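PDB 2I33: acid phosphatase from Bacillus anthracis, which probably hydrolyses phosphate monoesters at acidic pH, as a magnesium-binding class C acid phosphatase of the HAD superfamily. Local coordinates for residues G40-A51 and D173-N181; K59-D67 and G117-R126. One frame throughout, in Å; residues are numbered along the deposited sequence.

In the fold
Both contacts involve the five-stranded parallel sheet of the HAD fold, whose strand order is 3-2-1-4-5. Contact 2 pairs strand 59-64 with strand 119-125 inside the sheet; contact 1 lays helix 31-54 against strand 172-179, the neighbour of strand 59-64 on its other side. Their centres are about 11 Å apart. Along the chain contact 2 is nested within contact 1: the helix leads into strand 59-64, strand 119-125 follows, and strand 172-179 comes last. Adjoining strands are tied where Val175 N lies 2.8 Å from Ala61 O, a probable hydrogen bond. Beyond the strands' C-terminal ends, Asp65 and Asp67 from contact 2 and Asp180 from contact 1 meet on one magnesium ion.

Contact 1. Residues G40-A51 and D173-N181; sequences GYNTGQLKLDAA and DIVLFFGDN. With MG (magnesium ion), chain C.
Phe178, Leu176 and Val175 of strand 173-179 pack on helix 40-51, a helix-on-sheet layer of the HAD alpha/beta fold in which helix and strand run antiparallel at 171°, their axes 8.4 Å apart. The packing is closest around Gly44. With no side chain on this helix residue, the ring of Phe178 fits against the backbone, its edge facing Gly44 CA with CZ 3.8 Å away. Next to it, Leu176 CD1 comes within 3.3 Å of Gly44 O and also meets Leu48 CB, while its other methyl, CD2, rests on Lys47 CB. The Tyr41 and Phe178 rings are nearly parallel (14°) but slid so far apart, with centroids 5.5 Å from each other, that they touch through Tyr41 CE1 and Phe178 CD1 and scarcely overlap. Tyr41 OH is held by Thr69 O. Past this buried Phe178 end of the strand, Asp180 OD1 binds magnesium at 2.1 Å.

Toward Ala51 the contact becomes more exposed. Lys47 bends at chi2 (-68°) and carries its amine away from the strand to a salt bridge with Glu209, leaving only CB against Leu176. At the partly exposed end, Val175 CG2 meets CD1 of the buried Leu48, and Val175 CB lies 3.7 Å from Ala51 CB.

Contact 2. Residues K59-D67 and G117-R126; sequences KPAIVLDLD and GVDIYYISNR. With MG (magnesium ion), chain C.
Ile62 and Leu64 alternate with Tyr121 and Ile123 in the parallel backbone pairing that joins the central strand 59-64 of the HAD fold to its neighbour 119-125. Ile62 N bonds to Asp119 O and Ile62 O accepts from Tyr121 N; Leu64 repeats the pattern with Tyr121 O and Ile123 N. The last bond, though 2.8 Å between Ile123 N and Leu64 O, is bent to 137° at the hydrogen.

Apolar contacts cover both faces of the pair. On one, Ile62 and Ile120 lie side by side, and Leu64 CD1 meets Ile120 CG2 at 3.5 Å; that CG2 also sits over the rim of one face of the Tyr122 ring. On the other, Ala61 CB abuts the Tyr121 ring edge, and Val63 CG1 meets Ile123 CD1. Beyond the strand end, Leu66 CD2 reaches Tyr122 CD1.

Charged pairs close both ends. Lys59 NZ forms a salt bridge with Asp119 OD2 (2.8 Å), approaching from above the carboxylate plane; the same oxygen is hydrogen-bonded to His172. Arg126, extended from CG to NE, grips Asp67 side-on: NE bonds to both oxygens and NH2 to OD1 (2.8 Å), all through syn lone pairs. Asn73 also bonds OD1, so this carboxylate is firmly positioned.

Asp65 OD2, also bonded to Thr69 OG1, and Asp67 O each bind magnesium at 2.1 Å, in a sequence matching the HAD-type DxDx(T/V) motif. One water bridges Asp65 OD1, Asp67 and Ser124 OG, 2.6 Å from the last; Ser124 OG also accepts from Arg126 N in an ST turn.

Helix 106-115 covers Ile62, Leu64 and Val118, while strand 172-179 flanks 59-64 and strand 151-154 flanks 119-125.

Contact 1. Residues G40-A51 and D173-N181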
loop_
_atom_site.group_PDB
_atom_site.type_symbol
_atom_site.label_atom_id
_atom_site.label_comp_id
_atom_site.label_asym_id
_atom_site.label_seq_id
_atom_site.Cartn_x
_atom_site.Cartn_y
_atom_site.Cartn_z
ATOM N N GLY A 40 2.006 -3.970 8.069
ATOM C CA GLY A 40 0.637 -4.135 8.547
ATOM C C GLY A 40 0.581 -5.194 9.654
ATOM O O GLY A 40 0.031 -4.970 10.747
ATOM N N TYR A 41 1.170 -6.344 9.400
ATOM C CA TYR A 41 1.133 -7.414 10.397
ATOM C C TYR A 41 1.969 -7.104 11.625
ATOM O O TYR A 41 1.585 -7.477 12.753
ATOM C CB TYR A 41 1.436 -8.776 9.773
ATOM C CG TYR A 41 0.250 -9.312 8.993
ATOM C CD1 TYR A 41 -0.950 -9.625 9.636
ATOM C CD2 TYR A 41 0.306 -9.452 7.599
ATOM C CE1 TYR A 41 -2.017 -10.088 8.931
ATOM C CE2 TYR A 41 -0.782 -9.927 6.883
ATOM C CZ TYR A 41 -1.941 -10.219 7.555
ATOM O OH TYR A 41 -3.046 -10.687 6.887
ATOM N N ASN A 42 3.086 -6.393 11.456
ATOM C CA ASN A 42 3.836 -5.983 12.629
ATOM C C ASN A 42 3.036 -5.032 13.508
ATOM O O ASN A 42 3.055 -5.124 14.733
ATOM C CB ASN A 42 5.142 -5.316 12.233
ATOM C CG ASN A 42 6.135 -6.287 11.650
ATOM O OD1 ASN A 42 6.025 -7.516 11.826
ATOM N ND2 ASN A 42 7.115 -5.746 10.953
ATOM N N THR A 43 2.381 -4.079 12.852
ATOM C CA THR A 43 1.615 -3.086 13.552
ATOM C C THR A 43 0.440 -3.795 14.210
ATOM O O THR A 43 0.095 -3.526 15.359
ATOM C CB THR A 43 1.154 -1.997 12.595
ATOM O OG1 THR A 43 2.319 -1.393 12.010
ATOM C CG2 THR A 43 0.329 -0.965 13.311
ATOM N N GLY A 44 -0.170 -4.717 13.492
ATOM C CA GLY A 44 -1.266 -5.486 14.067
ATOM C C GLY A 44 -0.829 -6.246 15.322
ATOM O O GLY A 44 -1.550 -6.311 16.333
ATOM N N GLN A 45 0.353 -6.839 15.300
ATOM C CA GLN A 45 0.828 -7.553 16.477
ATOM C C GLN A 45 1.022 -6.632 17.689
ATOM O O GLN A 45 0.642 -6.955 18.812
ATOM C CB GLN A 45 2.096 -8.326 16.166
ATOM C CG GLN A 45 2.459 -9.247 17.289
ATOM C CD GLN A 45 3.345 -10.383 16.858
ATOM O OE1 GLN A 45 3.193 -10.921 15.749
ATOM N NE2 GLN A 45 4.239 -10.791 17.745
ATOM N N LEU A 46 1.605 -5.466 17.443
ATOM C CA LEU A 46 1.817 -4.467 18.476
ATOM C C LEU A 46 0.485 -4.060 19.069
ATOM O O LEU A 46 0.324 -3.995 20.275
ATOM C CB LEU A 46 2.470 -3.245 17.859
ATOM C CG LEU A 46 2.708 -2.053 18.777
ATOM C CD1 LEU A 46 3.904 -2.291 19.625
ATOM C CD2 LEU A 46 2.920 -0.816 17.893
ATOM N N LYS A 47 -0.485 -3.804 18.199
ATOM C CA LYS A 47 -1.777 -3.374 18.665
ATOM C C LYS A 47 -2.540 -4.507 19.337
ATOM O O LYS A 47 -3.309 -4.269 20.264
ATOM C CB LYS A 47 -2.554 -2.767 17.514
ATOM C CG LYS A 47 -1.911 -1.489 16.978
ATOM C CD LYS A 47 -1.971 -0.350 17.972
ATOM C CE LYS A 47 -1.327 0.927 17.461
ATOM N NZ LYS A 47 -1.303 1.973 18.503
ATOM N N LEU A 48 -2.304 -5.740 18.899
ATOM C CA LEU A 48 -2.909 -6.885 19.577
ATOM C C LEU A 48 -2.412 -6.956 21.020
ATOM O O LEU A 48 -3.181 -7.046 21.948
ATOM C CB LEU A 48 -2.594 -8.185 18.853
ATOM C CG LEU A 48 -3.200 -9.425 19.494
ATOM C CD1 LEU A 48 -4.718 -9.331 19.575
ATOM C CD2 LEU A 48 -2.780 -10.704 18.770
ATOM N N ASP A 49 -1.105 -6.877 21.209
ATOM C CA ASP A 49 -0.563 -6.896 22.559
ATOM C C ASP A 49 -1.121 -5.776 23.439
ATOM O O ASP A 49 -1.427 -5.986 24.599
ATOM C CB ASP A 49 0.938 -6.764 22.507
ATOM C CG ASP A 49 1.622 -8.028 22.038
ATOM O OD1 ASP A 49 1.002 -9.120 22.052
ATOM O OD2 ASP A 49 2.817 -7.930 21.708
ATOM N N ALA A 50 -1.227 -4.589 22.845
ATOM C CA ALA A 50 -1.739 -3.416 23.553
ATOM C C ALA A 50 -3.167 -3.674 24.004
ATOM O O ALA A 50 -3.536 -3.345 25.127
ATOM C CB ALA A 50 -1.723 -2.218 22.637
ATOM N N ALA A 51 -3.958 -4.242 23.091
ATOM C CA ALA A 51 -5.355 -4.526 23.367
ATOM C C ALA A 51 -5.507 -5.564 24.461
ATOM O O ALA A 51 -6.375 -5.437 25.324
ATOM C CB ALA A 51 -6.038 -5.007 22.129
ATOM N N ASP A 173 -14.889 -9.403 21.677
ATOM C CA ASP A 173 -14.547 -8.016 21.477
ATOM C C ASP A 173 -13.512 -8.017 20.398
ATOM O O ASP A 173 -12.408 -8.495 20.591
ATOM C CB ASP A 173 -13.990 -7.388 22.735
ATOM C CG ASP A 173 -15.062 -7.057 23.737
ATOM O OD1 ASP A 173 -16.246 -6.870 23.355
ATOM O OD2 ASP A 173 -14.727 -7.010 24.934
ATOM N N ILE A 174 -13.884 -7.528 19.227
ATOM C CA ILE A 174 -12.983 -7.585 18.103
ATOM C C ILE A 174 -12.010 -6.473 18.310
ATOM O O ILE A 174 -12.388 -5.313 18.294
ATOM C CB ILE A 174 -13.687 -7.411 16.763
ATOM C CG1 ILE A 174 -14.795 -8.475 16.624
ATOM C CG2 ILE A 174 -12.658 -7.502 15.637
ATOM C CD1 ILE A 174 -15.742 -8.216 15.439
ATOM N N VAL A 175 -10.751 -6.809 18.527
ATOM C CA VAL A 175 -9.814 -5.759 18.855
ATOM C C VAL A 175 -9.091 -5.192 17.642
ATOM O O VAL A 175 -8.487 -4.113 17.735
ATOM C CB VAL A 175 -8.802 -6.215 19.913
ATOM C CG1 VAL A 175 -9.504 -6.558 21.218
ATOM C CG2 VAL A 175 -7.989 -7.396 19.417
ATOM N N LEU A 176 -9.138 -5.929 16.524
ATOM C CA LEU A 176 -8.489 -5.527 15.287
ATOM C C LEU A 176 -9.208 -6.111 14.106
ATOM O O LEU A 176 -9.730 -7.223 14.171
ATOM C CB LEU A 176 -7.066 -6.053 15.261
ATOM C CG LEU A 176 -6.050 -5.434 16.218
ATOM C CD1 LEU A 176 -4.822 -6.326 16.232
ATOM C CD2 LEU A 176 -5.728 -4.030 15.755
ATOM N N PHE A 177 -9.212 -5.331 13.020
ATOM C CA PHE A 177 -9.647 -5.771 11.710
ATOM C C PHE A 177 -8.513 -5.605 10.739
ATOM O O PHE A 177 -7.829 -4.596 10.775
ATOM C CB PHE A 177 -10.762 -4.871 11.210
ATOM C CG PHE A 177 -11.964 -4.915 12.052
ATOM C CD1 PHE A 177 -13.005 -5.778 11.753
ATOM C CD2 PHE A 177 -12.059 -4.122 13.179
ATOM C CE1 PHE A 177 -14.110 -5.834 12.543
ATOM C CE2 PHE A 177 -13.182 -4.179 13.986
ATOM C CZ PHE A 177 -14.214 -5.037 13.644
ATOM N N PHE A 178 -8.358 -6.588 9.871
ATOM C CA PHE A 178 -7.316 -6.593 8.839
ATOM C C PHE A 178 -7.968 -6.673 7.474
ATOM O O PHE A 178 -8.809 -7.541 7.247
ATOM C CB PHE A 178 -6.370 -7.799 8.999
ATOM C CG PHE A 178 -5.555 -7.748 10.274
ATOM C CD1 PHE A 178 -4.247 -7.345 10.244
ATOM C CD2 PHE A 178 -6.132 -8.063 11.485
ATOM C CE1 PHE A 178 -3.517 -7.285 11.401
ATOM C CE2 PHE A 178 -5.416 -8.003 12.652
ATOM C CZ PHE A 178 -4.100 -7.608 12.605
ATOM N N GLY A 179 -7.547 -5.825 6.541
ATOM C CA GLY A 179 -8.098 -5.964 5.199
ATOM C C GLY A 179 -7.410 -5.095 4.166
ATOM O O GLY A 179 -6.597 -4.263 4.502
ATOM N N ASP A 180 -7.783 -5.304 2.913
ATOM C CA ASP A 180 -7.240 -4.536 1.795
ATOM C C ASP A 180 -8.285 -3.651 1.149
ATOM O O ASP A 180 -8.001 -2.925 0.196
ATOM C CB ASP A 180 -6.706 -5.460 0.709
ATOM C CG ASP A 180 -7.808 -6.311 0.089
ATOM O OD1 ASP A 180 -8.335 -7.185 0.819
ATOM O OD2 ASP A 180 -8.114 -6.088 -1.111
ATOM N N ASN A 181 -9.495 -3.735 1.652
ATOM C CA ASN A 181 -10.612 -3.044 1.088
ATOM C C ASN A 181 -11.314 -2.377 2.263
ATOM O O ASN A 181 -11.478 -2.984 3.314
ATOM C CB ASN A 181 -11.518 -4.086 0.450
ATOM C CG ASN A 181 -12.711 -3.487 -0.268
ATOM O OD1 ASN A 181 -13.250 -2.417 0.107
ATOM N ND2 ASN A 181 -13.165 -4.202 -1.293
HETATM MG MG MG C . -9.743 -8.668 0.147
HETATM O O HOH W 1 -9.728 -8.078 -1.594
HETATM O O HOH W 2 -11.295 -7.374 0.789
HETATM O O HOH W 3 -11.323 -10.104 -0.376
#

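Contact 2. Residues K59-D67 and G117-R126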
loop_
_atom_site.group_PDB
_atom_site.type_symbol
_atom_site.label_atom_id
_atom_site.label_comp_id
_atom_site.label_asym_id
_atom_site.label_seq_id
_atom_site.Cartn_x
_atom_site.Cartn_y
_atom_site.Cartn_z
ATOM N N LYS A 59 -14.315 -12.161 25.303
ATOM C CA LYS A 59 -13.216 -12.921 24.747
ATOM C C LYS A 59 -12.659 -12.142 23.551
ATOM O O LYS A 59 -13.412 -11.708 22.701
ATOM C CB LYS A 59 -13.761 -14.274 24.326
ATOM C CG LYS A 59 -12.899 -15.162 23.480
ATOM C CD LYS A 59 -11.728 -15.759 24.211
ATOM C CE LYS A 59 -11.132 -16.892 23.395
ATOM N NZ LYS A 59 -12.177 -17.887 23.066
ATOM N N PRO A 60 -11.341 -11.909 23.514
ATOM C CA PRO A 60 -10.852 -11.157 22.368
ATOM C C PRO A 60 -10.925 -11.930 21.050
ATOM O O PRO A 60 -10.732 -13.148 21.007
ATOM C CB PRO A 60 -9.390 -10.855 22.732
ATOM C CG PRO A 60 -9.046 -11.828 23.794
ATOM C CD PRO A 60 -10.281 -12.230 24.484
ATOM N N ALA A 61 -11.171 -11.198 19.971
ATOM C CA ALA A 61 -11.044 -11.748 18.626
ATOM C C ALA A 61 -10.377 -10.753 17.696
ATOM O O ALA A 61 -10.307 -9.561 17.980
ATOM C CB ALA A 61 -12.376 -12.117 18.053
ATOM N N ILE A 62 -9.872 -11.280 16.605
ATOM C CA ILE A 62 -9.513 -10.455 15.465
ATOM C C ILE A 62 -10.241 -10.980 14.247
ATOM O O ILE A 62 -10.677 -12.140 14.210
ATOM C CB ILE A 62 -7.999 -10.430 15.193
ATOM C CG1 ILE A 62 -7.504 -11.810 14.759
ATOM C CG2 ILE A 62 -7.268 -9.880 16.432
ATOM C CD1 ILE A 62 -6.070 -11.785 14.315
ATOM N N VAL A 63 -10.417 -10.083 13.291
ATOM C CA VAL A 63 -11.101 -10.361 12.058
ATOM C C VAL A 63 -10.172 -10.024 10.918
ATOM O O VAL A 63 -9.559 -8.980 10.942
ATOM C CB VAL A 63 -12.347 -9.492 11.946
ATOM C CG1 VAL A 63 -12.855 -9.447 10.502
ATOM C CG2 VAL A 63 -13.398 -9.993 12.915
ATOM N N LEU A 64 -10.090 -10.923 9.958
ATOM C CA LEU A 64 -9.346 -10.686 8.749
ATOM C C LEU A 64 -10.140 -11.033 7.523
ATOM O O LEU A 64 -10.851 -12.031 7.466
ATOM C CB LEU A 64 -8.081 -11.523 8.705
ATOM C CG LEU A 64 -7.200 -11.481 9.946
ATOM C CD1 LEU A 64 -7.494 -12.657 10.877
ATOM C CD2 LEU A 64 -5.754 -11.483 9.538
ATOM N N ASP A 65 -9.977 -10.209 6.497
ATOM C CA ASP A 65 -10.363 -10.578 5.179
ATOM C C ASP A 65 -9.404 -11.687 4.712
ATOM O O ASP A 65 -8.346 -11.869 5.304
ATOM C CB ASP A 65 -10.211 -9.313 4.324
ATOM C CG ASP A 65 -10.416 -9.549 2.909
ATOM O OD1 ASP A 65 -11.458 -10.134 2.547
ATOM O OD2 ASP A 65 -9.472 -9.164 2.156
ATOM N N LEU A 66 -9.755 -12.389 3.626
ATOM C CA LEU A 66 -8.876 -13.430 3.102
ATOM C C LEU A 66 -8.131 -12.955 1.887
ATOM O O LEU A 66 -6.931 -12.839 1.925
ATOM C CB LEU A 66 -9.603 -14.728 2.793
ATOM C CG LEU A 66 -9.993 -15.540 4.045
ATOM C CD1 LEU A 66 -10.790 -16.725 3.682
ATOM C CD2 LEU A 66 -8.741 -15.987 4.796
ATOM N N ASP A 67 -8.854 -12.664 0.819
ATOM C CA ASP A 67 -8.207 -12.410 -0.470
ATOM C C ASP A 67 -7.505 -11.059 -0.417
ATOM O O ASP A 67 -8.099 -10.016 -0.151
ATOM C CB ASP A 67 -9.218 -12.496 -1.613
ATOM C CG ASP A 67 -9.842 -13.879 -1.718
ATOM O OD1 ASP A 67 -9.088 -14.860 -1.682
ATOM O OD2 ASP A 67 -11.101 -13.986 -1.778
ATOM N N GLY A 117 -4.289 -17.107 22.717
ATOM C CA GLY A 117 -5.630 -17.530 23.029
ATOM C C GLY A 117 -6.720 -16.682 22.403
ATOM O O GLY A 117 -7.886 -16.753 22.833
ATOM N N VAL A 118 -6.346 -15.900 21.401
ATOM C CA VAL A 118 -7.254 -14.982 20.734
ATOM C C VAL A 118 -7.885 -15.716 19.550
ATOM O O VAL A 118 -7.186 -16.293 18.701
ATOM C CB VAL A 118 -6.512 -13.706 20.272
ATOM C CG1 VAL A 118 -7.400 -12.814 19.389
ATOM C CG2 VAL A 118 -5.968 -12.923 21.469
ATOM N N ASP A 119 -9.200 -15.647 19.473
ATOM C CA ASP A 119 -9.917 -16.219 18.356
ATOM C C ASP A 119 -9.737 -15.409 17.074
ATOM O O ASP A 119 -9.680 -14.183 17.086
ATOM C CB ASP A 119 -11.416 -16.355 18.666
ATOM C CG ASP A 119 -11.730 -17.556 19.555
ATOM O OD1 ASP A 119 -11.010 -18.577 19.424
ATOM O OD2 ASP A 119 -12.711 -17.483 20.351
ATOM N N ILE A 120 -9.652 -16.132 15.967
ATOM C CA ILE A 120 -9.502 -15.538 14.648
ATOM C C ILE A 120 -10.755 -15.807 13.845
ATOM O O ILE A 120 -11.232 -16.945 13.784
ATOM C CB ILE A 120 -8.310 -16.184 13.930
ATOM C CG1 ILE A 120 -7.034 -15.911 14.746
ATOM C CG2 ILE A 120 -8.201 -15.706 12.489
ATOM C CD1 ILE A 120 -5.901 -16.832 14.398
ATOM N N TYR A 121 -11.291 -14.762 13.211
ATOM C CA TYR A 121 -12.386 -14.914 12.257
ATOM C C TYR A 121 -11.972 -14.402 10.918
ATOM O O TYR A 121 -11.527 -13.273 10.788
ATOM C CB TYR A 121 -13.640 -14.226 12.733
ATOM C CG TYR A 121 -14.067 -14.960 13.958
ATOM C CD1 TYR A 121 -14.788 -16.136 13.856
ATOM C CD2 TYR A 121 -13.645 -14.551 15.218
ATOM C CE1 TYR A 121 -15.119 -16.864 14.990
ATOM C CE2 TYR A 121 -13.964 -15.248 16.333
ATOM C CZ TYR A 121 -14.700 -16.401 16.229
ATOM O OH TYR A 121 -15.015 -17.086 17.383
ATOM N N TYR A 122 -12.051 -15.291 9.944
ATOM C CA TYR A 122 -11.774 -14.940 8.558
ATOM C C TYR A 122 -13.113 -14.589 7.925
ATOM O O TYR A 122 -13.883 -15.470 7.573
ATOM C CB TYR A 122 -11.137 -16.099 7.799
ATOM C CG TYR A 122 -9.895 -16.664 8.450
ATOM C CD1 TYR A 122 -8.682 -16.050 8.309
ATOM C CD2 TYR A 122 -9.949 -17.832 9.220
ATOM C CE1 TYR A 122 -7.544 -16.561 8.878
ATOM C CE2 TYR A 122 -8.823 -18.337 9.807
ATOM C CZ TYR A 122 -7.618 -17.703 9.628
ATOM O OH TYR A 122 -6.480 -18.211 10.202
ATOM N N ILE A 123 -13.376 -13.291 7.758
ATOM C CA ILE A 123 -14.618 -12.829 7.165
ATOM C C ILE A 123 -14.275 -12.424 5.738
ATOM O O ILE A 123 -13.612 -11.434 5.526
ATOM C CB ILE A 123 -15.216 -11.667 7.968
ATOM C CG1 ILE A 123 -15.470 -12.130 9.408
ATOM C CG2 ILE A 123 -16.514 -11.188 7.307
ATOM C CD1 ILE A 123 -15.990 -11.051 10.342
ATOM N N SER A 124 -14.776 -13.201 4.785
ATOM C CA SER A 124 -14.367 -13.122 3.388
ATOM C C SER A 124 -15.572 -13.191 2.478
ATOM O O SER A 124 -16.532 -13.889 2.788
ATOM C CB SER A 124 -13.456 -14.308 3.084
ATOM O OG SER A 124 -13.328 -14.520 1.697
ATOM N N ASN A 125 -15.542 -12.461 1.360
ATOM C CA ASN A 125 -16.613 -12.528 0.384
ATOM C C ASN A 125 -16.456 -13.594 -0.705
ATOM O O ASN A 125 -17.208 -13.605 -1.681
ATOM C CB ASN A 125 -16.916 -11.140 -0.180
ATOM C CG ASN A 125 -17.496 -10.224 0.875
ATOM O OD1 ASN A 125 -17.906 -10.700 1.926
ATOM N ND2 ASN A 125 -17.546 -8.922 0.601
ATOM N N ARG A 126 -15.556 -14.551 -0.474
ATOM C CA ARG A 126 -15.737 -15.849 -1.113
ATOM C C ARG A 126 -17.138 -16.348 -0.790
ATOM O O ARG A 126 -17.728 -16.001 0.253
ATOM C CB ARG A 126 -14.700 -16.841 -0.625
ATOM C CG ARG A 126 -13.311 -16.544 -1.114
ATOM C CD ARG A 126 -12.294 -17.319 -0.374
ATOM N NE ARG A 126 -11.004 -17.087 -1.001
ATOM C CZ ARG A 126 -10.166 -18.023 -1.421
ATOM N NH1 ARG A 126 -10.433 -19.302 -1.263
ATOM N NH2 ARG A 126 -9.058 -17.657 -2.051
HETATM MG MG MG C . -9.743 -8.668 0.147
HETATM O O HOH W 4 -11.714 -12.683 0.881
HETATM O O HOH W 5 -13.730 -10.411 0.845
HETATM O O HOH W 3 -11.323 -10.104 -0.376
HETATM O O HOH W 2 -11.295 -7.374 0.789
HETATM O O HOH W 1 -9.728 -8.078 -1.594
#